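Local coordinates for centrosomal protein of 192 kDa (Homo sapiens, PDB 6FVI) that is required for mitotic centrosome maturation and bipolar spindle assembly, activates AURKA and PLK1 as a centrosomal scaffold, and appears to regulate centriole duplication, at residues L60-V65 with V74-Y79. Sequence-based numbering, arbitrary orientation. Where two conformers were deposited one is given.
Sequences LAPPYV and VFRATY
Ala77 CB packs against Pro63 CB (4.1 Å) and Val65 CG2 (4.2 Å). This small apolar centre belongs to an antiparallel beta hairpin in the PapD-like (ASH) domain 7, an immunoglobulin-like fold. Beyond it, the ring of Tyr79 turns one face to Ala77 CB, and its OH bonds to Arg106 N and Tyr111 OH. With an alanine at Pro63, CG and CD are gone, and Tyr79 O and one side of the Ala77 methyl would probably lose their packing. Val65 and Phe75 form the hydrogen-bonded pair, joined by Val65 N to Phe75 O (2.8 Å) and Phe75 N to Val65 O (2.9 Å). Ala77 N adds a bond to Pro63 O. The side chains of Val65 and Phe75 share one sheet face; those of Tyr64 and Arg76, a non-hydrogen-bonded pair, take the opposite one. Val74 CG1 lies at the edge of the Tyr64 ring, 3.8 Å from Tyr64 CB. The Tyr64 ring and the Arg76 guanidinium stand almost perpendicular, at 89°. A bend at chi2 (-75°) lets Arg76 CD and NH1 approach Pro62 O. Ala61 CB lies over one guanidinium face, toward its rim. Arg76 NH1 donates to Pro62 O at 2.8 Å, nearly in line with C=O but tilted from the guanidinium plane, with a bent N-H...O angle of 133°.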
ATOM      1  N   LEU A  60      -7.116   4.873  -0.830  0.70 11.51           N
ATOM      2  CA  LEU A  60      -7.227   6.269  -1.223  0.70 13.50           C
ATOM      3  C   LEU A  60      -8.503   6.600  -1.979  0.70 12.22           C
ATOM      4  O   LEU A  60      -8.925   7.744  -2.012  0.70 14.88           O
ATOM      5  CB  LEU A  60      -5.949   6.705  -1.924  0.70 19.23           C
ATOM      6  CG  LEU A  60      -4.726   6.495  -0.995  0.70 21.14           C
ATOM      7  CD1 LEU A  60      -3.472   6.882  -1.748  0.70 25.72           C
ATOM      8  CD2 LEU A  60      -4.832   7.218   0.353  0.70 24.94           C
ATOM      9  N   ALA A  61      -9.091   5.583  -2.595  1.00 10.95           N
ATOM     10  CA  ALA A  61     -10.371   5.676  -3.309  1.00 10.70           C
ATOM     11  C   ALA A  61     -10.782   4.241  -3.568  1.00  9.98           C
ATOM     12  O   ALA A  61      -9.950   3.328  -3.472  1.00  9.60           O
ATOM     13  CB  ALA A  61     -10.214   6.417  -4.615  1.00 12.42           C
ATOM     14  N   PRO A  62     -12.033   4.026  -3.966  1.00 10.80           N
ATOM     15  CA  PRO A  62     -12.478   2.656  -4.246  1.00 10.41           C
ATOM     16  C   PRO A  62     -11.692   2.052  -5.402  1.00  8.76           C
ATOM     17  O   PRO A  62     -11.066   2.759  -6.184  1.00  9.08           O
ATOM     18  CB  PRO A  62     -13.961   2.826  -4.601  1.00 12.46           C
ATOM     19  CG  PRO A  62     -14.353   4.050  -3.830  1.00 16.45           C
ATOM     20  CD  PRO A  62     -13.168   4.965  -3.993  1.00 14.55           C
ATOM     21  N   PRO A  63     -11.739   0.742  -5.552  1.00  7.87           N
ATOM     22  CA  PRO A  63     -11.047   0.138  -6.694  1.00  7.15           C
ATOM     23  C   PRO A  63     -11.518   0.718  -7.998  1.00  6.67           C
ATOM     24  O   PRO A  63     -12.711   1.002  -8.159  1.00  7.90           O
ATOM     25  CB  PRO A  63     -11.447  -1.349  -6.595  1.00  8.00           C
ATOM     26  CG  PRO A  63     -11.880  -1.543  -5.176  1.00  9.94           C
ATOM     27  CD  PRO A  63     -12.509  -0.260  -4.790  1.00  9.09           C
ATOM     28  N   TYR A  64     -10.599   0.850  -8.930  1.00  6.43           N
ATOM     29  CA  TYR A  64     -10.915   1.234 -10.280  1.00  6.56           C
ATOM     30  C   TYR A  64     -10.740   0.041 -11.181  1.00  6.50           C
ATOM     31  O   TYR A  64      -9.824  -0.778 -10.998  1.00  7.25           O
ATOM     32  CB  TYR A  64     -10.097   2.466 -10.743  1.00  7.46           C
ATOM     33  CG  TYR A  64      -8.606   2.298 -10.746  1.00  7.65           C
ATOM     34  CD1 TYR A  64      -7.859   2.475  -9.578  1.00  7.82           C
ATOM     35  CD2 TYR A  64      -7.917   1.997 -11.900  1.00  8.24           C
ATOM     36  CE1 TYR A  64      -6.487   2.351  -9.581  1.00  8.25           C
ATOM     37  CE2 TYR A  64      -6.549   1.860 -11.925  1.00  8.69           C
ATOM     38  CZ  TYR A  64      -5.830   2.057 -10.748  1.00  8.68           C
ATOM     39  OH  TYR A  64      -4.465   1.925 -10.730  1.00 10.17           O
ATOM     40  N   VAL A  65     -11.660  -0.118 -12.144  1.00  6.42           N
ATOM     41  CA  VAL A  65     -11.807  -1.371 -12.849  1.00  6.66           C
ATOM     42  C   VAL A  65     -11.996  -1.110 -14.332  1.00  7.32           C
ATOM     43  O   VAL A  65     -12.853  -0.316 -14.737  1.00  7.85           O
ATOM     44  CB  VAL A  65     -12.988  -2.185 -12.299  1.00  7.42           C
ATOM     45  CG1 VAL A  65     -12.920  -3.616 -12.809  1.00  8.36           C
ATOM     46  CG2 VAL A  65     -12.993  -2.153 -10.778  1.00  8.04           C
ATOM     47  N   VAL A  74     -13.174   3.286 -17.503  1.00  7.90           N
ATOM     48  CA  VAL A  74     -12.784   2.779 -16.197  1.00  7.50           C
ATOM     49  C   VAL A  74     -13.851   3.186 -15.193  1.00  7.53           C
ATOM     50  O   VAL A  74     -14.250   4.353 -15.116  1.00  9.59           O
ATOM     51  CB  VAL A  74     -11.409   3.323 -15.817  1.00  7.86           C
ATOM     52  CG1 VAL A  74     -11.021   2.894 -14.418  1.00  9.00           C
ATOM     53  CG2 VAL A  74     -10.359   2.832 -16.781  1.00  9.79           C
ATOM     54  N   PHE A  75     -14.328   2.205 -14.420  1.00  6.76           N
ATOM     55  CA  PHE A  75     -15.364   2.420 -13.418  1.00  7.28           C
ATOM     56  C   PHE A  75     -14.770   2.340 -12.018  1.00  7.05           C
ATOM     57  O   PHE A  75     -13.638   1.906 -11.835  1.00  8.09           O
ATOM     58  CB  PHE A  75     -16.459   1.377 -13.567  1.00  8.00           C
ATOM     59  CG  PHE A  75     -17.123   1.416 -14.908  1.00  8.95           C
ATOM     60  CD1 PHE A  75     -17.771   2.542 -15.384  1.00 12.81           C
ATOM     61  CD2 PHE A  75     -17.034   0.354 -15.725  1.00 13.30           C
ATOM     62  CE1 PHE A  75     -18.344   2.558 -16.637  1.00 13.40           C
ATOM     63  CE2 PHE A  75     -17.622   0.346 -16.968  1.00 15.44           C
ATOM     64  CZ  PHE A  75     -18.263   1.460 -17.411  1.00 13.05           C
ATOM     65  N   ARG A  76     -15.549   2.778 -11.039  1.00  7.40           N
ATOM     66  CA  ARG A  76     -15.242   2.506  -9.638  1.00  7.54           C
ATOM     67  C   ARG A  76     -16.108   1.368  -9.138  1.00  7.85           C
ATOM     68  O   ARG A  76     -17.334   1.364  -9.347  1.00  9.05           O
ATOM     69  CB  ARG A  76     -15.491   3.725  -8.768  1.00  9.22           C
ATOM     70  CG  ARG A  76     -14.549   4.873  -8.966  1.00  9.92           C
ATOM     71  CD  ARG A  76     -13.181   4.663  -8.357  1.00 10.20           C
ATOM     72  NE  ARG A  76     -12.403   5.900  -8.444  1.00 10.81           N
ATOM     73  CZ  ARG A  76     -11.102   5.987  -8.249  1.00  9.99           C
ATOM     74  NH1 ARG A  76     -10.417   4.932  -7.907  1.00  9.63           N
ATOM     75  NH2 ARG A  76     -10.486   7.147  -8.394  1.00 11.31           N
ATOM     76  N   ALA A  77     -15.504   0.394  -8.467  1.00  7.67           N
ATOM     77  CA  ALA A  77     -16.301  -0.658  -7.847  1.00  7.94           C
ATOM     78  C   ALA A  77     -17.095  -0.073  -6.685  1.00  8.32           C
ATOM     79  O   ALA A  77     -16.647   0.859  -6.010  1.00 10.07           O
ATOM     80  CB  ALA A  77     -15.421  -1.780  -7.356  1.00  8.22           C
ATOM     81  N   THR A  78     -18.252  -0.672  -6.416  1.00  8.78           N
ATOM     82  CA  THR A  78     -19.124  -0.242  -5.311  1.00  9.68           C
ATOM     83  C   THR A  78     -18.903  -1.111  -4.059  1.00 10.60           C
ATOM     84  O   THR A  78     -19.657  -1.016  -3.101  1.00 13.73           O
ATOM     85  CB  THR A  78     -20.586  -0.323  -5.728  1.00 10.64           C
ATOM     86  OG1 THR A  78     -20.864  -1.687  -6.059  1.00 10.78           O
ATOM     87  CG2 THR A  78     -20.866   0.589  -6.903  1.00 11.71           C
ATOM     88  N   TYR A  79     -17.881  -1.949  -4.089  1.00  9.99           N
ATOM     89  CA  TYR A  79     -17.562  -2.861  -3.008  1.00 10.41           C
ATOM     90  C   TYR A  79     -16.043  -2.956  -2.901  1.00  9.51           C
ATOM     91  O   TYR A  79     -15.301  -2.555  -3.786  1.00  9.92           O
ATOM     92  CB  TYR A  79     -18.196  -4.246  -3.283  1.00 11.11           C
ATOM     93  CG  TYR A  79     -17.651  -4.918  -4.520  1.00  9.72           C
ATOM     94  CD1 TYR A  79     -18.166  -4.648  -5.787  1.00  9.46           C
ATOM     95  CD2 TYR A  79     -16.584  -5.814  -4.441  1.00 10.01           C
ATOM     96  CE1 TYR A  79     -17.622  -5.251  -6.930  1.00  9.52           C
ATOM     97  CE2 TYR A  79     -16.049  -6.419  -5.555  1.00  9.48           C
ATOM     98  CZ  TYR A  79     -16.580  -6.149  -6.793  1.00  9.24           C
ATOM     99  OH  TYR A  79     -16.063  -6.794  -7.865  1.00 10.50           O
TER